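Local coordinates for protein alpha-galacturonidase (Bacillus subtilis, PDB 3FEF) that hydrolyses alpha-1,4-linked digalacturonate, its probable natural substrate, releasing galacturonate as an NAD- and manganese-dependent alpha-galacturonidase of glycoside hydrolase family 4, at residues D29-G34 / I331-L336; S74-V79 / D135-S140. All blocks are in the same frame, centred on the assembly; numbering follows the deposited sequence.

Contact 1 of 2, residues D29-G34 / I331-L336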
ATOM      1  N   ASP A  29      25.973  35.374   5.102  1.00 44.88           N
ATOM      2  CA  ASP A  29      26.553  34.033   5.076  1.00 44.62           C
ATOM      3  C   ASP A  29      27.905  34.063   4.375  1.00 45.11           C
ATOM      4  O   ASP A  29      28.007  34.506   3.239  1.00 47.32           O
ATOM      5  CB  ASP A  29      25.617  33.021   4.411  1.00 45.63           C
ATOM      6  CG  ASP A  29      25.802  31.617   4.964  1.00 45.59           C
ATOM      7  OD1 ASP A  29      26.858  31.001   4.712  1.00 45.49           O
ATOM      8  OD2 ASP A  29      24.897  31.134   5.673  1.00 48.79           O
ATOM      9  N   GLU A  30      28.949  33.611   5.057  1.00 45.46           N
ATOM     10  CA  GLU A  30      30.289  33.663   4.481  1.00 45.41           C
ATOM     11  C   GLU A  30      30.665  32.334   3.818  1.00 43.33           C
ATOM     12  O   GLU A  30      31.716  32.206   3.195  1.00 44.90           O
ATOM     13  CB  GLU A  30      31.309  34.076   5.550  1.00 49.17           C
ATOM     14  CG  GLU A  30      30.838  35.271   6.395  1.00 53.34           C
ATOM     15  CD  GLU A  30      31.980  36.120   6.944  1.00 55.69           C
ATOM     16  OE1 GLU A  30      33.154  35.861   6.600  1.00 56.59           O
ATOM     17  OE2 GLU A  30      31.700  37.061   7.718  1.00 58.20           O
ATOM     18  N   ARG A  31      29.773  31.360   3.930  1.00 41.11           N
ATOM     19  CA  ARG A  31      29.979  30.044   3.339  1.00 37.35           C
ATOM     20  C   ARG A  31      29.876  30.034   1.812  1.00 36.49           C
ATOM     21  O   ARG A  31      30.410  29.144   1.166  1.00 37.85           O
ATOM     22  CB  ARG A  31      28.977  29.048   3.932  1.00 38.86           C
ATOM     23  CG  ARG A  31      29.224  28.652   5.404  1.00 36.37           C
ATOM     24  CD  ARG A  31      28.165  27.618   5.872  1.00 38.71           C
ATOM     25  NE  ARG A  31      26.828  28.201   5.986  1.00 35.66           N
ATOM     26  CZ  ARG A  31      25.751  27.564   6.437  1.00 36.94           C
ATOM     27  NH1 ARG A  31      25.828  26.296   6.825  1.00 36.76           N
ATOM     28  NH2 ARG A  31      24.588  28.202   6.501  1.00 35.18           N
HETATM   29  N   MSE A  32      29.207  31.021   1.224  1.00 35.43           N
HETATM   30  CA  MSE A  32      28.869  30.941  -0.196  1.00 35.12           C
HETATM   31  C   MSE A  32      28.998  32.252  -0.948  1.00 33.46           C
HETATM   32  O   MSE A  32      28.978  33.326  -0.362  1.00 33.11           O
HETATM   33  CB  MSE A  32      27.417  30.482  -0.365  1.00 36.21           C
HETATM   34  CG  MSE A  32      27.084  29.103   0.163  1.00 37.19           C
HETATM   35 SE   MSE A  32      25.140  28.803   0.046  1.00 43.32          SE
HETATM   36  CE  MSE A  32      24.493  30.114   1.327  1.00 37.95           C
ATOM     37  N   SER A  33      29.076  32.154  -2.268  1.00 32.57           N
ATOM     38  CA  SER A  33      28.966  33.331  -3.105  1.00 32.36           C
ATOM     39  C   SER A  33      28.626  32.931  -4.525  1.00 29.19           C
ATOM     40  O   SER A  33      28.865  31.791  -4.926  1.00 30.47           O
ATOM     41  CB  SER A  33      30.270  34.138  -3.069  1.00 34.90           C
ATOM     42  OG  SER A  33      31.198  33.600  -3.988  1.00 36.84           O
ATOM     43  N   GLY A  34      28.083  33.873  -5.291  1.00 29.28           N
ATOM     44  CA  GLY A  34      27.719  33.633  -6.686  1.00 27.79           C
ATOM     45  C   GLY A  34      26.751  34.698  -7.169  1.00 32.04           C
ATOM     46  O   GLY A  34      26.879  35.871  -6.813  1.00 30.59           O
ATOM     47  N   ILE A 331      19.056  26.240   4.204  1.00 22.13           N
ATOM     48  CA  ILE A 331      18.643  25.081   3.450  1.00 23.46           C
ATOM     49  C   ILE A 331      19.458  24.995   2.179  1.00 23.94           C
ATOM     50  O   ILE A 331      19.884  23.912   1.780  1.00 24.33           O
ATOM     51  CB  ILE A 331      17.136  25.117   3.095  1.00 24.51           C
ATOM     52  CG1 ILE A 331      16.274  24.931   4.352  1.00 24.52           C
ATOM     53  CG2 ILE A 331      16.801  24.024   2.081  1.00 22.30           C
ATOM     54  CD1 ILE A 331      14.773  24.966   4.050  1.00 23.65           C
ATOM     55  N   ILE A 332      19.692  26.135   1.543  1.00 23.08           N
ATOM     56  CA  ILE A 332      20.521  26.143   0.339  1.00 23.24           C
ATOM     57  C   ILE A 332      21.945  25.671   0.678  1.00 24.21           C
ATOM     58  O   ILE A 332      22.518  24.815  -0.007  1.00 25.96           O
ATOM     59  CB  ILE A 332      20.565  27.548  -0.292  1.00 24.51           C
ATOM     60  CG1 ILE A 332      19.189  27.920  -0.841  1.00 24.46           C
ATOM     61  CG2 ILE A 332      21.655  27.632  -1.370  1.00 22.79           C
ATOM     62  CD1 ILE A 332      19.037  29.429  -1.193  1.00 23.91           C
ATOM     63  N   ALA A 333      22.523  26.219   1.742  1.00 25.70           N
ATOM     64  CA  ALA A 333      23.856  25.764   2.167  1.00 27.99           C
ATOM     65  C   ALA A 333      23.886  24.242   2.395  1.00 26.38           C
ATOM     66  O   ALA A 333      24.835  23.566   2.011  1.00 23.56           O
ATOM     67  CB  ALA A 333      24.312  26.499   3.421  1.00 24.73           C
ATOM     68  N   ALA A 334      22.844  23.706   3.024  1.00 27.06           N
ATOM     69  CA  ALA A 334      22.823  22.271   3.311  1.00 25.26           C
ATOM     70  C   ALA A 334      22.742  21.510   1.984  1.00 24.96           C
ATOM     71  O   ALA A 334      23.367  20.468   1.805  1.00 25.54           O
ATOM     72  CB  ALA A 334      21.646  21.923   4.201  1.00 23.51           C
ATOM     73  N   LEU A 335      21.978  22.041   1.042  1.00 23.48           N
ATOM     74  CA  LEU A 335      21.825  21.366  -0.239  1.00 24.22           C
ATOM     75  C   LEU A 335      23.132  21.344  -0.998  1.00 25.41           C
ATOM     76  O   LEU A 335      23.356  20.457  -1.807  1.00 23.88           O
ATOM     77  CB  LEU A 335      20.705  22.002  -1.064  1.00 24.98           C
ATOM     78  CG  LEU A 335      19.311  21.609  -0.554  1.00 23.09           C
ATOM     79  CD1 LEU A 335      18.245  22.439  -1.228  1.00 21.35           C
ATOM     80  CD2 LEU A 335      19.064  20.118  -0.789  1.00 24.00           C
ATOM     81  N   LEU A 336      24.007  22.305  -0.716  1.00 27.59           N
ATOM     82  CA  LEU A 336      25.320  22.362  -1.379  1.00 28.19           C
ATOM     83  C   LEU A 336      26.391  21.575  -0.636  1.00 29.71           C
ATOM     84  O   LEU A 336      27.541  21.483  -1.083  1.00 27.59           O
ATOM     85  CB  LEU A 336      25.764  23.812  -1.565  1.00 28.77           C
ATOM     86  CG  LEU A 336      24.827  24.597  -2.495  1.00 29.46           C
ATOM     87  CD1 LEU A 336      24.958  26.086  -2.294  1.00 31.01           C
ATOM     88  CD2 LEU A 336      25.081  24.217  -3.942  1.00 30.37           C
TER
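A bend at chi3 of Arg31 (-69°) lays its guanidinium flat over the methyl of Ala333, while in Met32, present here as selenomethionine, an extended chi2 (173°) carries SE out to helix 328-335 and a bend at chi3 turns CE toward CB of Ala333. CB of Ala333 stands over the centre of the guanidinium, 3.5 Å from CZ of Arg31. Alanine suits this place because its short side chain lets a flat group lie close to the helix. The rotation of the guanidinium is set by Asp29, which Arg31 grips side-on with two nearly in-plane bonds: NE donates to the syn lone pair of Asp29 OD1 at 3.1 Å, and NH2 to the syn lone pair of OD2, also at 3.1 Å, the latter at 166°. Asp29 OD1 takes a second bond through its anti lone pair, from the backbone N of Arg31 at 3.0 Å, closing an Asx turn. The paired charge probably makes it easier to set the flat face against an apolar methyl. Met32 makes the greasier half of the contact. SE of Met32 lies 3.6 Å from CD1 of Leu336, and it also touches CG2 of Ile332 and CA of Ala333. Methionine's long, unbranched chain fits this uneven surface well, selenium standing in for the native sulfur. Leu338 and Val329 also touch Met32. The arrangement is an Asx-turn loop packed on a helix: the connection between helix 18-28 and strand 34-39 of the Rossmann-type domain, which probably binds NAD, rests on helix 328-335 of the C-terminal part.

Contact 2 of 2, residues S74-V79 / D135-S140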
ATOM      1  N   SER A  74      18.727  29.182 -16.732  1.00 36.04           N
ATOM      2  CA  SER A  74      19.849  28.505 -17.345  1.00 37.91           C
ATOM      3  C   SER A  74      21.017  28.433 -16.365  1.00 36.23           C
ATOM      4  O   SER A  74      21.403  29.437 -15.774  1.00 35.30           O
ATOM      5  CB  SER A  74      20.261  29.191 -18.653  1.00 39.68           C
ATOM      6  OG  SER A  74      21.063  30.325 -18.380  1.00 42.24           O
ATOM      7  N   ALA A  75      21.556  27.230 -16.188  1.00 33.56           N
ATOM      8  CA  ALA A  75      22.664  26.990 -15.267  1.00 32.33           C
ATOM      9  C   ALA A  75      22.334  27.251 -13.793  1.00 32.09           C
ATOM     10  O   ALA A  75      23.235  27.390 -12.977  1.00 35.24           O
ATOM     11  CB  ALA A  75      23.888  27.807 -15.689  1.00 32.79           C
ATOM     12  N   ALA A  76      21.062  27.344 -13.436  1.00 30.73           N
ATOM     13  CA  ALA A  76      20.710  27.626 -12.041  1.00 32.73           C
ATOM     14  C   ALA A  76      20.930  26.407 -11.136  1.00 31.97           C
ATOM     15  O   ALA A  76      20.623  25.292 -11.529  1.00 33.10           O
ATOM     16  CB  ALA A  76      19.268  28.102 -11.951  1.00 32.93           C
ATOM     17  N   ASP A  77      21.466  26.625  -9.935  1.00 32.60           N
ATOM     18  CA  ASP A  77      21.644  25.547  -8.954  1.00 31.05           C
ATOM     19  C   ASP A  77      20.436  25.475  -8.028  1.00 29.62           C
ATOM     20  O   ASP A  77      20.037  24.402  -7.566  1.00 28.27           O
ATOM     21  CB  ASP A  77      22.906  25.789  -8.109  1.00 33.94           C
ATOM     22  CG  ASP A  77      24.160  25.913  -8.956  1.00 35.56           C
ATOM     23  OD1 ASP A  77      24.517  24.925  -9.623  1.00 38.68           O
ATOM     24  OD2 ASP A  77      24.782  26.994  -8.965  1.00 36.53           O
ATOM     25  N   ILE A  78      19.850  26.637  -7.773  1.00 26.45           N
ATOM     26  CA  ILE A  78      18.722  26.755  -6.876  1.00 26.14           C
ATOM     27  C   ILE A  78      17.683  27.606  -7.585  1.00 26.76           C
ATOM     28  O   ILE A  78      18.045  28.551  -8.291  1.00 25.07           O
ATOM     29  CB  ILE A  78      19.138  27.463  -5.568  1.00 24.63           C
ATOM     30  CG1 ILE A  78      20.259  26.676  -4.867  1.00 26.45           C
ATOM     31  CG2 ILE A  78      17.946  27.675  -4.668  1.00 21.82           C
ATOM     32  CD1 ILE A  78      19.854  25.291  -4.376  1.00 24.89           C
ATOM     33  N   VAL A  79      16.409  27.240  -7.427  1.00 25.71           N
ATOM     34  CA  VAL A  79      15.275  28.042  -7.925  1.00 24.25           C
ATOM     35  C   VAL A  79      14.340  28.353  -6.765  1.00 26.75           C
ATOM     36  O   VAL A  79      13.807  27.450  -6.107  1.00 27.72           O
ATOM     37  CB  VAL A  79      14.486  27.335  -9.072  1.00 24.90           C
ATOM     38  CG1 VAL A  79      13.407  28.244  -9.616  1.00 21.62           C
ATOM     39  CG2 VAL A  79      15.430  26.950 -10.208  1.00 23.39           C
ATOM     40  N   ASP A 135      12.845  22.189 -18.583  1.00 32.70           N
ATOM     41  CA  ASP A 135      13.545  22.463 -19.830  1.00 35.83           C
ATOM     42  C   ASP A 135      14.942  23.022 -19.560  1.00 34.55           C
ATOM     43  O   ASP A 135      15.895  22.590 -20.166  1.00 34.68           O
ATOM     44  CB  ASP A 135      12.741  23.430 -20.708  1.00 37.94           C
ATOM     45  CG  ASP A 135      11.425  22.829 -21.207  1.00 40.07           C
ATOM     46  OD1 ASP A 135      11.308  21.590 -21.273  1.00 41.32           O
ATOM     47  OD2 ASP A 135      10.498  23.605 -21.538  1.00 43.08           O
ATOM     48  N   TYR A 136      15.075  23.952 -18.621  1.00 35.32           N
ATOM     49  CA  TYR A 136      16.362  24.647 -18.459  1.00 33.85           C
ATOM     50  C   TYR A 136      17.197  24.334 -17.229  1.00 33.83           C
ATOM     51  O   TYR A 136      18.360  24.681 -17.197  1.00 36.77           O
ATOM     52  CB  TYR A 136      16.149  26.159 -18.572  1.00 34.91           C
ATOM     53  CG  TYR A 136      15.290  26.496 -19.762  1.00 38.26           C
ATOM     54  CD1 TYR A 136      15.741  26.236 -21.055  1.00 37.45           C
ATOM     55  CD2 TYR A 136      14.015  27.018 -19.599  1.00 38.03           C
ATOM     56  CE1 TYR A 136      14.957  26.513 -22.142  1.00 40.73           C
ATOM     57  CE2 TYR A 136      13.218  27.296 -20.691  1.00 40.84           C
ATOM     58  CZ  TYR A 136      13.699  27.040 -21.963  1.00 41.51           C
ATOM     59  OH  TYR A 136      12.926  27.311 -23.063  1.00 44.79           O
ATOM     60  N   ALA A 137      16.627  23.697 -16.210  1.00 34.82           N
ATOM     61  CA  ALA A 137      17.366  23.503 -14.963  1.00 31.53           C
ATOM     62  C   ALA A 137      16.855  22.279 -14.227  1.00 31.14           C
ATOM     63  O   ALA A 137      16.555  22.331 -13.033  1.00 30.67           O
ATOM     64  CB  ALA A 137      17.244  24.742 -14.095  1.00 32.47           C
ATOM     65  N   PRO A 138      16.729  21.169 -14.960  1.00 31.24           N
ATOM     66  CA  PRO A 138      16.169  19.914 -14.477  1.00 30.47           C
ATOM     67  C   PRO A 138      16.784  19.434 -13.174  1.00 30.69           C
ATOM     68  O   PRO A 138      16.122  18.742 -12.413  1.00 30.97           O
ATOM     69  CB  PRO A 138      16.486  18.922 -15.610  1.00 30.25           C
ATOM     70  CG  PRO A 138      17.336  19.691 -16.616  1.00 29.61           C
ATOM     71  CD  PRO A 138      16.996  21.125 -16.405  1.00 30.47           C
ATOM     72  N   GLU A 139      18.032  19.794 -12.913  1.00 29.55           N
ATOM     73  CA  GLU A 139      18.728  19.235 -11.775  1.00 30.52           C
ATOM     74  C   GLU A 139      18.822  20.216 -10.607  1.00 27.87           C
ATOM     75  O   GLU A 139      19.421  19.913  -9.600  1.00 25.14           O
ATOM     76  CB  GLU A 139      20.132  18.762 -12.176  1.00 37.09           C
ATOM     77  CG  GLU A 139      20.171  17.617 -13.190  1.00 41.63           C
ATOM     78  CD  GLU A 139      20.327  16.250 -12.534  1.00 48.86           C
ATOM     79  OE1 GLU A 139      19.852  16.063 -11.386  1.00 53.01           O
ATOM     80  OE2 GLU A 139      20.932  15.356 -13.164  1.00 52.50           O
ATOM     81  N   SER A 140      18.233  21.393 -10.732  1.00 28.55           N
ATOM     82  CA  SER A 140      18.275  22.341  -9.619  1.00 25.18           C
ATOM     83  C   SER A 140      17.339  21.913  -8.491  1.00 27.03           C
ATOM     84  O   SER A 140      16.380  21.158  -8.713  1.00 23.75           O
ATOM     85  CB  SER A 140      17.869  23.724 -10.102  1.00 25.19           C
ATOM     86  OG  SER A 140      16.625  23.644 -10.789  1.00 30.99           O
TER
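Tyr136 closes helix 112-136 beside the end of another helix, its backbone O lying 4.1 Å from CA of Ser74. Its CB points toward the loop 74-77, but the ring then leads away, to pack on Lys70 and Leu73 of helix 69-73; a large aromatic can thus cover a neighbouring helix from the contact's margin. Ala137, the first residue to leave helical geometry, turns its methyl toward the methyl of Ala76, CB to CB 4.5 Å, and two such small side chains let the backbones run close. Pro138 and Glu139 form the middle of a type I turn, where proline's restricted phi is at home; Glu139 presents its backbone O to Lys164. Ser140 completes the turn and carries the heart of the contact. N (3.0 Å) and OG (2.6 Å) of Ser140 both donate to O of Ala137, the hydroxyl lying in the carbonyl plane. A chi1 of 52° sets OG of Ser140 between the backbone N and the carbonyl carbon, near that acceptor and 3.6 Å from CG2 of Val79. CA of Ser140 sits 3.4 Å from the O of Asp77, and its CB 3.5 Å from the O of Ala76. Between the two segments themselves the contact is van der Waals packing; just beyond, Asp77 and Val79 bond to the backbone of Trp141, pairing strands 78-81 and 141-144. The buried hydroxyl spends its proton inside its own turn, consistent with its oxygen resting against a valine methyl.

Overall arrangement
Along the chain, contact 2 is nested inside the long loop closed by contact 1, and their centres are about 16 Å apart. They meet directly: CG2 of Ile332 lies 3.9 Å from CG1 of Ile78, so the helix holding contact 1 also packs on the strand that leads out of contact 2. Contact 1 joins the Rossmann-type domain to the C-terminal part, whereas contact 2 lies wholly inside that domain. Residues 29-34 belong to the stretch probably involved in NAD binding, but contact 1 is plain packing, although Ile331 touches Cys168, next to Cys169, a ligand of the magnesium ion. In contact 2, the side chain of Val79 comes within about 4 Å of that of Ile11, in the same stretch.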